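Local coordinates for protein 1,4-dihydroxy-6-naphtoate synthase (Archaeoglobus fulgidus, PDB 1ZBM) that probably converts cyclic dehypoxanthine futalosine into 1,4-dihydroxy-6-naphthoate, a carbon-carbon lyase step in menaquinone biosynthesis, at residues A[57-69]-A[181-193]. Sequence-based numbering, arbitrary orientation.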
ATOM      1  N   ALA A  57     -11.692   5.125  13.481  1.00 18.14           N
ATOM      2  CA  ALA A  57     -11.454   6.512  13.059  1.00 20.62           C
ATOM      3  C   ALA A  57     -10.456   7.148  14.017  1.00 21.94           C
ATOM      4  O   ALA A  57     -10.653   8.266  14.499  1.00 22.93           O
ATOM      5  CB  ALA A  57     -12.758   7.300  13.056  1.00 20.78           C
ATOM      6  N   GLU A  58      -9.379   6.412  14.275  1.00 22.39           N
ATOM      7  CA  GLU A  58      -8.333   6.833  15.191  1.00 21.99           C
ATOM      8  C   GLU A  58      -7.576   8.083  14.766  1.00 21.09           C
ATOM      9  O   GLU A  58      -7.440   9.025  15.542  1.00 21.89           O
ATOM     10  CB  GLU A  58      -7.342   5.690  15.385  1.00 23.82           C
ATOM     11  CG  GLU A  58      -6.319   5.945  16.479  1.00 30.46           C
ATOM     12  CD  GLU A  58      -6.686   5.273  17.788  1.00 35.88           C
ATOM     13  OE1 GLU A  58      -6.410   4.054  17.929  1.00 38.81           O
ATOM     14  OE2 GLU A  58      -7.266   5.952  18.673  1.00 37.42           O
ATOM     15  N   TYR A  59      -7.071   8.099  13.539  1.00 18.47           N
ATOM     16  CA  TYR A  59      -6.302   9.249  13.081  1.00 16.50           C
ATOM     17  C   TYR A  59      -7.054  10.145  12.102  1.00 14.85           C
ATOM     18  O   TYR A  59      -8.024   9.725  11.469  1.00 13.05           O
ATOM     19  CB  TYR A  59      -4.996   8.772  12.442  1.00 13.99           C
ATOM     20  CG  TYR A  59      -4.263   7.743  13.268  1.00 15.86           C
ATOM     21  CD1 TYR A  59      -3.721   8.067  14.513  1.00 16.45           C
ATOM     22  CD2 TYR A  59      -4.120   6.438  12.812  1.00 17.16           C
ATOM     23  CE1 TYR A  59      -3.054   7.108  15.278  1.00 16.98           C
ATOM     24  CE2 TYR A  59      -3.459   5.480  13.564  1.00 16.86           C
ATOM     25  CZ  TYR A  59      -2.930   5.812  14.791  1.00 17.68           C
ATOM     26  OH  TYR A  59      -2.279   4.846  15.528  1.00 17.30           O
ATOM     27  N   GLU A  60      -6.604  11.392  12.000  1.00 12.42           N
ATOM     28  CA  GLU A  60      -7.206  12.342  11.077  1.00 13.72           C
ATOM     29  C   GLU A  60      -6.862  11.935   9.652  1.00 12.96           C
ATOM     30  O   GLU A  60      -7.702  12.010   8.762  1.00 12.76           O
ATOM     31  CB  GLU A  60      -6.677  13.755  11.325  1.00 13.96           C
ATOM     32  CG  GLU A  60      -7.330  14.490  12.470  1.00 15.09           C
ATOM     33  CD  GLU A  60      -6.740  14.159  13.827  1.00 15.47           C
ATOM     34  OE1 GLU A  60      -5.715  13.440  13.896  1.00 15.38           O
ATOM     35  OE2 GLU A  60      -7.309  14.641  14.830  1.00 16.18           O
ATOM     36  N   VAL A  61      -5.618  11.519   9.442  1.00 14.21           N
ATOM     37  CA  VAL A  61      -5.155  11.090   8.120  1.00 15.92           C
ATOM     38  C   VAL A  61      -4.349   9.800   8.275  1.00 15.38           C
ATOM     39  O   VAL A  61      -3.384   9.753   9.037  1.00 16.95           O
ATOM     40  CB  VAL A  61      -4.227  12.142   7.459  1.00 15.87           C
ATOM     41  CG1 VAL A  61      -3.792  11.646   6.083  1.00 17.33           C
ATOM     42  CG2 VAL A  61      -4.936  13.485   7.332  1.00 15.59           C
ATOM     43  N   THR A  62      -4.731   8.758   7.551  1.00 14.37           N
ATOM     44  CA  THR A  62      -4.012   7.498   7.647  1.00 15.70           C
ATOM     45  C   THR A  62      -3.884   6.769   6.322  1.00 14.90           C
ATOM     46  O   THR A  62      -4.790   6.827   5.495  1.00 17.88           O
ATOM     47  CB  THR A  62      -4.702   6.536   8.646  1.00 14.51           C
ATOM     48  OG1 THR A  62      -4.015   5.277   8.654  1.00 15.39           O
ATOM     49  CG2 THR A  62      -6.145   6.295   8.245  1.00 12.44           C
ATOM     50  N   ALA A  63      -2.757   6.095   6.103  1.00 15.41           N
ATOM     51  CA  ALA A  63      -2.597   5.319   4.877  1.00 16.68           C
ATOM     52  C   ALA A  63      -3.553   4.155   5.109  1.00 16.76           C
ATOM     53  O   ALA A  63      -3.928   3.882   6.250  1.00 17.04           O
ATOM     54  CB  ALA A  63      -1.164   4.806   4.743  1.00 15.11           C
ATOM     55  N   ILE A  64      -3.951   3.471   4.046  1.00 19.18           N
ATOM     56  CA  ILE A  64      -4.873   2.351   4.190  1.00 20.03           C
ATOM     57  C   ILE A  64      -5.089   1.643   2.861  1.00 19.53           C
ATOM     58  O   ILE A  64      -5.236   2.286   1.824  1.00 22.04           O
ATOM     59  CB  ILE A  64      -6.244   2.821   4.715  1.00 20.82           C
ATOM     60  CG1 ILE A  64      -7.136   1.615   5.000  1.00 24.46           C
ATOM     61  CG2 ILE A  64      -6.928   3.695   3.676  1.00 21.96           C
ATOM     62  CD1 ILE A  64      -8.482   1.981   5.566  1.00 28.48           C
ATOM     63  N   SER A  65      -5.123   0.315   2.906  1.00 17.47           N
ATOM     64  CA  SER A  65      -5.327  -0.511   1.719  1.00 14.06           C
ATOM     65  C   SER A  65      -6.644  -0.175   1.028  1.00 12.69           C
ATOM     66  O   SER A  65      -7.628   0.135   1.696  1.00 11.65           O
ATOM     67  CB  SER A  65      -5.329  -1.989   2.118  1.00 11.38           C
ATOM     68  OG  SER A  65      -4.082  -2.377   2.658  1.00  7.37           O
ATOM     69  N   ALA A  66      -6.676  -0.233  -0.300  1.00 11.95           N
ATOM     70  CA  ALA A  66      -7.926   0.065  -0.998  1.00 14.56           C
ATOM     71  C   ALA A  66      -9.008  -0.888  -0.477  1.00 13.63           C
ATOM     72  O   ALA A  66     -10.140  -0.476  -0.229  1.00 16.40           O
ATOM     73  CB  ALA A  66      -7.759  -0.096  -2.513  1.00 12.87           C
ATOM     74  N   HIS A  67      -8.654  -2.157  -0.311  1.00 13.26           N
ATOM     75  CA  HIS A  67      -9.579  -3.162   0.204  1.00 12.25           C
ATOM     76  C   HIS A  67     -10.268  -2.645   1.477  1.00 12.57           C
ATOM     77  O   HIS A  67     -11.487  -2.477   1.517  1.00 12.79           O
ATOM     78  CB  HIS A  67      -8.806  -4.442   0.519  1.00 13.34           C
ATOM     79  CG  HIS A  67      -9.643  -5.534   1.116  1.00 14.49           C
ATOM     80  ND1 HIS A  67      -9.092  -6.686   1.635  1.00 14.24           N
ATOM     81  CD2 HIS A  67     -10.983  -5.657   1.270  1.00 15.70           C
ATOM     82  CE1 HIS A  67     -10.056  -7.472   2.084  1.00 15.01           C
ATOM     83  NE2 HIS A  67     -11.214  -6.871   1.876  1.00 16.32           N
ATOM     84  N   ALA A  68      -9.466  -2.393   2.506  1.00 11.64           N
ATOM     85  CA  ALA A  68      -9.959  -1.907   3.783  1.00 12.95           C
ATOM     86  C   ALA A  68     -10.865  -0.688   3.638  1.00 15.50           C
ATOM     87  O   ALA A  68     -11.903  -0.595   4.298  1.00 17.17           O
ATOM     88  CB  ALA A  68      -8.787  -1.583   4.694  1.00 13.40           C
ATOM     89  N   TYR A  69     -10.481   0.238   2.766  1.00 15.86           N
ATOM     90  CA  TYR A  69     -11.254   1.453   2.544  1.00 16.35           C
ATOM     91  C   TYR A  69     -12.728   1.186   2.281  1.00 17.70           C
ATOM     92  O   TYR A  69     -13.593   1.949   2.718  1.00 15.32           O
ATOM     93  CB  TYR A  69     -10.681   2.256   1.369  1.00 16.37           C
ATOM     94  CG  TYR A  69     -11.465   3.523   1.107  1.00 14.96           C
ATOM     95  CD1 TYR A  69     -11.446   4.567   2.026  1.00 16.16           C
ATOM     96  CD2 TYR A  69     -12.307   3.638  -0.002  1.00 16.79           C
ATOM     97  CE1 TYR A  69     -12.248   5.687   1.861  1.00 16.46           C
ATOM     98  CE2 TYR A  69     -13.121   4.767  -0.175  1.00 17.82           C
ATOM     99  CZ  TYR A  69     -13.078   5.782   0.774  1.00 17.37           C
ATOM    100  OH  TYR A  69     -13.890   6.883   0.667  1.00 22.96           O
ATOM    101  N   LEU A 181      -3.686  -0.578 -11.157  1.00 13.98           N
ATOM    102  CA  LEU A 181      -4.114  -1.363  -9.997  1.00 14.24           C
ATOM    103  C   LEU A 181      -3.989  -0.610  -8.657  1.00 13.54           C
ATOM    104  O   LEU A 181      -2.878  -0.434  -8.146  1.00 12.79           O
ATOM    105  CB  LEU A 181      -3.272  -2.645  -9.923  1.00 14.62           C
ATOM    106  CG  LEU A 181      -3.818  -3.908  -9.242  1.00 15.35           C
ATOM    107  CD1 LEU A 181      -2.652  -4.845  -8.909  1.00 13.84           C
ATOM    108  CD2 LEU A 181      -4.579  -3.554  -7.995  1.00 13.22           C
ATOM    109  N   PRO A 182      -5.123  -0.177  -8.066  1.00 12.85           N
ATOM    110  CA  PRO A 182      -5.152   0.549  -6.786  1.00 14.37           C
ATOM    111  C   PRO A 182      -4.729  -0.361  -5.641  1.00 13.68           C
ATOM    112  O   PRO A 182      -5.382  -1.372  -5.394  1.00 15.14           O
ATOM    113  CB  PRO A 182      -6.620   0.957  -6.635  1.00 14.38           C
ATOM    114  CG  PRO A 182      -7.181   0.847  -8.018  1.00 15.24           C
ATOM    115  CD  PRO A 182      -6.487  -0.347  -8.590  1.00 13.30           C
ATOM    116  N   LEU A 183      -3.663  -0.008  -4.924  1.00 13.08           N
ATOM    117  CA  LEU A 183      -3.206  -0.857  -3.818  1.00 14.04           C
ATOM    118  C   LEU A 183      -3.338  -0.201  -2.447  1.00 14.59           C
ATOM    119  O   LEU A 183      -4.087  -0.680  -1.597  1.00 14.47           O
ATOM    120  CB  LEU A 183      -1.756  -1.277  -4.046  1.00 13.60           C
ATOM    121  CG  LEU A 183      -1.528  -2.122  -5.293  1.00 14.62           C
ATOM    122  CD1 LEU A 183      -0.050  -2.184  -5.580  1.00 11.96           C
ATOM    123  CD2 LEU A 183      -2.114  -3.524  -5.087  1.00 14.15           C
ATOM    124  N   GLY A 184      -2.590   0.876  -2.236  1.00 14.88           N
ATOM    125  CA  GLY A 184      -2.645   1.585  -0.976  1.00 14.57           C
ATOM    126  C   GLY A 184      -3.233   2.956  -1.226  1.00 14.35           C
ATOM    127  O   GLY A 184      -3.042   3.524  -2.300  1.00 14.41           O
ATOM    128  N   LEU A 185      -3.951   3.499  -0.254  1.00 14.80           N
ATOM    129  CA  LEU A 185      -4.559   4.814  -0.430  1.00 16.16           C
ATOM    130  C   LEU A 185      -4.317   5.734   0.761  1.00 16.34           C
ATOM    131  O   LEU A 185      -4.049   5.284   1.876  1.00 16.75           O
ATOM    132  CB  LEU A 185      -6.070   4.660  -0.613  1.00 16.61           C
ATOM    133  CG  LEU A 185      -6.634   3.741  -1.695  1.00 20.12           C
ATOM    134  CD1 LEU A 185      -8.120   3.541  -1.434  1.00 20.69           C
ATOM    135  CD2 LEU A 185      -6.402   4.329  -3.077  1.00 19.97           C
ATOM    136  N   ASN A 186      -4.415   7.030   0.524  1.00 16.00           N
ATOM    137  CA  ASN A 186      -4.282   7.953   1.626  1.00 18.40           C
ATOM    138  C   ASN A 186      -5.719   8.337   1.953  1.00 16.88           C
ATOM    139  O   ASN A 186      -6.463   8.764   1.078  1.00 16.50           O
ATOM    140  CB  ASN A 186      -3.464   9.185   1.246  1.00 20.10           C
ATOM    141  CG  ASN A 186      -2.314   9.418   2.200  1.00 21.62           C
ATOM    142  OD1 ASN A 186      -1.802  10.535   2.328  1.00 23.54           O
ATOM    143  ND2 ASN A 186      -1.895   8.357   2.878  1.00 23.69           N
ATOM    144  N   ALA A 187      -6.100   8.161   3.213  1.00 16.44           N
ATOM    145  CA  ALA A 187      -7.453   8.435   3.660  1.00 16.29           C
ATOM    146  C   ALA A 187      -7.531   9.553   4.704  1.00 16.70           C
ATOM    147  O   ALA A 187      -6.741   9.587   5.655  1.00 16.08           O
ATOM    148  CB  ALA A 187      -8.059   7.156   4.221  1.00 16.53           C
ATOM    149  N   ILE A 188      -8.494  10.458   4.529  1.00 14.97           N
ATOM    150  CA  ILE A 188      -8.683  11.566   5.462  1.00 15.05           C
ATOM    151  C   ILE A 188     -10.094  11.539   6.062  1.00 14.58           C
ATOM    152  O   ILE A 188     -11.082  11.463   5.337  1.00 14.53           O
ATOM    153  CB  ILE A 188      -8.391  12.948   4.775  1.00 14.23           C
ATOM    154  CG1 ILE A 188      -8.563  14.096   5.776  1.00 14.47           C
ATOM    155  CG2 ILE A 188      -9.292  13.153   3.589  1.00 13.72           C
ATOM    156  CD1 ILE A 188      -8.033  15.414   5.260  1.00 14.62           C
ATOM    157  N   ARG A 189     -10.162  11.594   7.395  1.00 13.40           N
ATOM    158  CA  ARG A 189     -11.421  11.544   8.129  1.00 14.61           C
ATOM    159  C   ARG A 189     -12.387  12.587   7.567  1.00 14.68           C
ATOM    160  O   ARG A 189     -11.974  13.682   7.192  1.00 15.33           O
ATOM    161  CB  ARG A 189     -11.153  11.760   9.635  1.00 14.12           C
ATOM    162  CG  ARG A 189     -12.083  10.969  10.582  1.00 15.60           C
ATOM    163  CD  ARG A 189     -11.519  10.816  12.012  1.00 15.67           C
ATOM    164  NE  ARG A 189     -11.385  12.094  12.709  1.00 17.28           N
ATOM    165  CZ  ARG A 189     -10.627  12.293  13.789  1.00 18.77           C
ATOM    166  NH1 ARG A 189      -9.922  11.294  14.314  1.00 16.33           N
ATOM    167  NH2 ARG A 189     -10.563  13.505  14.331  1.00 14.94           N
ATOM    168  N   ARG A 190     -13.671  12.253   7.494  1.00 15.56           N
ATOM    169  CA  ARG A 190     -14.642  13.178   6.923  1.00 17.84           C
ATOM    170  C   ARG A 190     -15.075  14.329   7.828  1.00 19.78           C
ATOM    171  O   ARG A 190     -15.680  15.292   7.353  1.00 20.62           O
ATOM    172  CB  ARG A 190     -15.877  12.401   6.456  1.00 20.12           C
ATOM    173  CG  ARG A 190     -15.628  11.436   5.291  1.00 19.26           C
ATOM    174  CD  ARG A 190     -16.865  10.577   5.032  1.00 21.46           C
ATOM    175  NE  ARG A 190     -16.677   9.585   3.975  1.00 19.29           N
ATOM    176  CZ  ARG A 190     -16.658   9.865   2.677  1.00 18.42           C
ATOM    177  NH1 ARG A 190     -16.813  11.113   2.257  1.00 17.99           N
ATOM    178  NH2 ARG A 190     -16.493   8.886   1.798  1.00 21.52           N
ATOM    179  N   ASP A 191     -14.764  14.245   9.120  1.00 21.61           N
ATOM    180  CA  ASP A 191     -15.155  15.299  10.062  1.00 22.93           C
ATOM    181  C   ASP A 191     -14.194  16.491  10.128  1.00 22.50           C
ATOM    182  O   ASP A 191     -14.422  17.435  10.893  1.00 24.62           O
ATOM    183  CB  ASP A 191     -15.306  14.722  11.470  1.00 24.47           C
ATOM    184  CG  ASP A 191     -13.975  14.397  12.101  1.00 25.76           C
ATOM    185  OD1 ASP A 191     -13.303  13.461  11.628  1.00 26.31           O
ATOM    186  OD2 ASP A 191     -13.587  15.094  13.060  1.00 30.47           O
ATOM    187  N   LEU A 192     -13.123  16.455   9.344  1.00 20.14           N
ATOM    188  CA  LEU A 192     -12.157  17.553   9.337  1.00 19.39           C
ATOM    189  C   LEU A 192     -12.667  18.675   8.449  1.00 18.73           C
ATOM    190  O   LEU A 192     -13.332  18.424   7.446  1.00 19.03           O
ATOM    191  CB  LEU A 192     -10.811  17.072   8.806  1.00 19.62           C
ATOM    192  CG  LEU A 192     -10.193  15.878   9.535  1.00 20.24           C
ATOM    193  CD1 LEU A 192      -8.848  15.564   8.905  1.00 19.06           C
ATOM    194  CD2 LEU A 192     -10.032  16.200  11.025  1.00 19.23           C
ATOM    195  N   SER A 193     -12.337  19.908   8.810  1.00 18.15           N
ATOM    196  CA  SER A 193     -12.783  21.064   8.045  1.00 19.76           C
ATOM    197  C   SER A 193     -12.230  21.099   6.623  1.00 20.20           C
ATOM    198  O   SER A 193     -11.230  20.450   6.308  1.00 19.08           O
ATOM    199  CB  SER A 193     -12.394  22.357   8.767  1.00 19.53           C
ATOM    200  OG  SER A 193     -10.990  22.560   8.714  1.00 20.89           O
TER
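L183 O is gripped twice, by A66 N at 2.9 Å, which comes from above its carbonyl plane, and by the hydroxyl of T114, a predicted substrate-binding residue. Strand 61-65, which ends just before A66, pairs antiparallel with strand 181-189, with T62–A187 and I64–L185 as hydrogen-bonded pairs, in a mixed sheet of a fold related to periplasmic binding proteins. On one face I64 CG2 packs on A187 CB at 3.7 Å, and L185 CD1 reaches past the strand to A66 CB and Y69 CB of helix 66-69; on the other, V61 CG2 meets I188 CG1 obliquely. At the far end R189 N binds E60 O almost straight (2.8 Å, 173°). The R189 chain, bent at chi3 (64°), brings NH1 to A57 O at 3.1 Å, while E60 CG lies over one guanidinium face. R189 NE meets the syn side of D191 OD1 at 2.6 Å, and R189 NH2 forms a long salt bridge to E60 OE2, whose OE1 takes R13 N. A leucine at R189 would probably leave A57 O without this donor and D191 and E60 without their shared cation, E60 keeping R13 N. Charge thus links loop 57-60 to turn 189-192, while L183 O ties the other end to the probable substrate site.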